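Long-range contact in GGDEF and EAL domain-containing protein (Vibrio cholerae O1 str. 2010EL-1786, PDB 6PWJ), which carries degenerate GGDEF and EAL domains and probably acts in cyclic di-GMP signalling as a receptor rather than an enzyme: residues R217-A222 / L269-A274. Residues are numbered along the deposited sequence; the frame is centred on the assembly and turned at random.
Sequences REVFSA and LAINIA. With MG (magnesium ion), chain C.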
ATOM      1  N   ARG A 217       8.433  -8.726  15.387  1.00 38.65           N
ATOM      2  CA  ARG A 217       9.427  -8.333  14.396  1.00 33.12           C
ATOM      3  C   ARG A 217       8.917  -8.733  13.020  1.00 40.73           C
ATOM      4  O   ARG A 217       8.692  -9.921  12.763  1.00 47.12           O
ATOM      5  CB  ARG A 217      10.784  -8.983  14.675  1.00 39.11           C
ATOM      6  CG  ARG A 217      11.340  -8.705  16.062  1.00 49.00           C
ATOM      7  CD  ARG A 217      12.709  -9.344  16.232  1.00 49.49           C
ATOM      8  NE  ARG A 217      13.021  -9.616  17.632  1.00 59.68           N
ATOM      9  CZ  ARG A 217      13.748  -8.820  18.409  1.00 45.97           C
ATOM     10  NH1 ARG A 217      14.246  -7.690  17.926  1.00 45.70           N
ATOM     11  NH2 ARG A 217      13.978  -9.157  19.671  1.00 46.78           N
ATOM     12  N   GLU A 218       8.730  -7.748  12.146  1.00 44.40           N
ATOM     13  CA  GLU A 218       8.242  -8.014  10.801  1.00 42.30           C
ATOM     14  C   GLU A 218       9.360  -8.608   9.954  1.00 49.28           C
ATOM     15  O   GLU A 218      10.492  -8.117   9.970  1.00 44.67           O
ATOM     16  CB  GLU A 218       7.711  -6.734  10.158  1.00 35.27           C
ATOM     17  CG  GLU A 218       7.020  -6.955   8.823  1.00 36.63           C
ATOM     18  CD  GLU A 218       6.246  -5.738   8.360  1.00 42.68           C
ATOM     19  OE1 GLU A 218       6.232  -4.727   9.094  1.00 49.34           O
ATOM     20  OE2 GLU A 218       5.648  -5.792   7.265  1.00 55.24           O
ATOM     21  N   VAL A 219       9.043  -9.666   9.221  1.00 46.52           N
ATOM     22  CA  VAL A 219      10.027 -10.373   8.411  1.00 37.88           C
ATOM     23  C   VAL A 219      10.151  -9.684   7.057  1.00 41.66           C
ATOM     24  O   VAL A 219       9.143  -9.338   6.428  1.00 45.75           O
ATOM     25  CB  VAL A 219       9.642 -11.853   8.243  1.00 34.23           C
ATOM     26  CG1 VAL A 219      10.674 -12.572   7.389  1.00 35.22           C
ATOM     27  CG2 VAL A 219       9.502 -12.518   9.607  1.00 41.68           C
ATOM     28  N   PHE A 220      11.386  -9.481   6.611  1.00 42.33           N
ATOM     29  CA  PHE A 220      11.672  -8.920   5.297  1.00 31.63           C
ATOM     30  C   PHE A 220      12.644  -9.842   4.578  1.00 44.09           C
ATOM     31  O   PHE A 220      13.682 -10.210   5.137  1.00 50.24           O
ATOM     32  CB  PHE A 220      12.244  -7.504   5.405  1.00 30.63           C
ATOM     33  CG  PHE A 220      11.271  -6.503   5.959  1.00 44.43           C
ATOM     34  CD1 PHE A 220      10.383  -5.845   5.124  1.00 48.36           C
ATOM     35  CD2 PHE A 220      11.240  -6.221   7.313  1.00 46.61           C
ATOM     36  CE1 PHE A 220       9.482  -4.926   5.632  1.00 42.58           C
ATOM     37  CE2 PHE A 220      10.343  -5.303   7.826  1.00 42.98           C
ATOM     38  CZ  PHE A 220       9.463  -4.654   6.984  1.00 27.50           C
ATOM     39  N   SER A 221      12.309 -10.207   3.345  1.00 47.54           N
ATOM     40  CA  SER A 221      13.045 -11.214   2.598  1.00 43.97           C
ATOM     41  C   SER A 221      13.806 -10.590   1.435  1.00 42.25           C
ATOM     42  O   SER A 221      13.396  -9.570   0.872  1.00 41.97           O
ATOM     43  CB  SER A 221      12.100 -12.300   2.076  1.00 46.68           C
ATOM     44  OG  SER A 221      10.940 -11.728   1.497  1.00 55.84           O
ATOM     45  N   ALA A 222      14.924 -11.221   1.083  1.00 47.05           N
ATOM     46  CA  ALA A 222      15.745 -10.796  -0.041  1.00 48.19           C
ATOM     47  C   ALA A 222      16.614 -11.969  -0.468  1.00 47.38           C
ATOM     48  O   ALA A 222      16.774 -12.945   0.271  1.00 60.27           O
ATOM     49  CB  ALA A 222      16.607  -9.579   0.313  1.00 47.00           C
ATOM     50  N   LEU A 269       7.081 -13.242  15.460  1.00 44.62           N
ATOM     51  CA  LEU A 269       7.525 -12.809  14.143  1.00 47.09           C
ATOM     52  C   LEU A 269       6.316 -12.530  13.261  1.00 45.51           C
ATOM     53  O   LEU A 269       5.424 -13.377  13.137  1.00 45.65           O
ATOM     54  CB  LEU A 269       8.426 -13.863  13.498  1.00 46.51           C
ATOM     55  CG  LEU A 269       9.706 -14.188  14.271  1.00 45.45           C
ATOM     56  CD1 LEU A 269      10.557 -15.193  13.512  1.00 45.24           C
ATOM     57  CD2 LEU A 269      10.493 -12.917  14.559  1.00 37.73           C
ATOM     58  N   ALA A 270       6.293 -11.348  12.652  1.00 39.93           N
ATOM     59  CA  ALA A 270       5.197 -10.942  11.782  1.00 37.96           C
ATOM     60  C   ALA A 270       5.546 -11.284  10.339  1.00 43.11           C
ATOM     61  O   ALA A 270       6.589 -10.860   9.829  1.00 49.85           O
ATOM     62  CB  ALA A 270       4.914  -9.447  11.928  1.00 39.12           C
ATOM     63  N   ILE A 271       4.675 -12.049   9.686  1.00 43.75           N
ATOM     64  CA  ILE A 271       4.860 -12.465   8.301  1.00 41.49           C
ATOM     65  C   ILE A 271       3.776 -11.813   7.458  1.00 33.51           C
ATOM     66  O   ILE A 271       2.583 -11.945   7.759  1.00 58.36           O
ATOM     67  CB  ILE A 271       4.815 -13.997   8.162  1.00 44.64           C
ATOM     68  CG1 ILE A 271       5.836 -14.646   9.098  1.00 37.42           C
ATOM     69  CG2 ILE A 271       5.072 -14.407   6.721  1.00 36.61           C
ATOM     70  CD1 ILE A 271       5.755 -16.156   9.132  1.00 45.62           C
ATOM     71  N   ASN A 272       4.186 -11.106   6.408  1.00 46.13           N
ATOM     72  CA  ASN A 272       3.237 -10.496   5.486  1.00 33.31           C
ATOM     73  C   ASN A 272       2.676 -11.566   4.559  1.00 39.16           C
ATOM     74  O   ASN A 272       3.430 -12.261   3.871  1.00 35.00           O
ATOM     75  CB  ASN A 272       3.907  -9.384   4.681  1.00 30.33           C
ATOM     76  CG  ASN A 272       4.315  -8.206   5.542  1.00 33.28           C
ATOM     77  OD1 ASN A 272       3.472  -7.429   5.991  1.00 54.54           O
ATOM     78  ND2 ASN A 272       5.615  -8.059   5.764  1.00 29.23           N
ATOM     79  N   ILE A 273       1.354 -11.704   4.545  1.00 33.31           N
ATOM     80  CA  ILE A 273       0.670 -12.687   3.714  1.00 34.42           C
ATOM     81  C   ILE A 273       0.045 -11.965   2.529  1.00 33.54           C
ATOM     82  O   ILE A 273      -0.708 -10.998   2.706  1.00 40.27           O
ATOM     83  CB  ILE A 273      -0.393 -13.455   4.516  1.00 54.42           C
ATOM     84  CG1 ILE A 273       0.255 -14.171   5.704  1.00 51.89           C
ATOM     85  CG2 ILE A 273      -1.119 -14.449   3.621  1.00 37.26           C
ATOM     86  CD1 ILE A 273       1.297 -15.199   5.308  1.00 46.81           C
ATOM     87  N   ALA A 274       0.359 -12.428   1.322  1.00 41.59           N
ATOM     88  CA  ALA A 274      -0.103 -11.758   0.117  1.00 40.63           C
ATOM     89  C   ALA A 274      -1.611 -11.903  -0.050  1.00 43.79           C
ATOM     90  O   ALA A 274      -2.213 -12.903   0.351  1.00 50.31           O
ATOM     91  CB  ALA A 274       0.613 -12.317  -1.113  1.00 34.16           C
TER
HETATM   92 MG    MG C1000       3.810  -5.493   6.613  1.00 53.15          MG
HETATM   93  O   HOH W   1       3.664  -3.516   7.162  1.00 52.01           O
HETATM   94  O   HOH W   2       4.355  -4.258   5.090  1.00 58.55           O
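E218 and N272, on neighbouring parallel strands, hold one magnesium ion between them, a clear example of a metal site in which the ligands also bind each other. E218 OE2 binds it at 2.0 Å, beside N272 OD1. The other amide atom is used too: N272 ND2 donates to E218 OE2 over 2.7 Å, the acceptor lying in the amide plane and the carboxylate offering its anti lone pair. These two contacts fix the flip of the amide, whose plane stands 50° from that of the carboxylate. E218 holds its carboxylate out to the ion on an extended chain, chi1 -173° turning CG opposite the backbone N. Its second oxygen, OE1, accepts a hydrogen bond from Q410. E218 opens E-V-F, which probably stands in for the E-A-L signature, in the family's TIM-like barrel, whose strands present metal ligands at one end; E304, D334 and two waters complete the six-ligand shell. Beneath the site the backbones pair: A270 N donates to R217 O, and A270 O accepts from V219 N, both at 2.8 Å. On the face away from the metal, L269 CD2 packs against R217 CB at 3.9 Å, while the R217 guanidinium forms a salt bridge with D267.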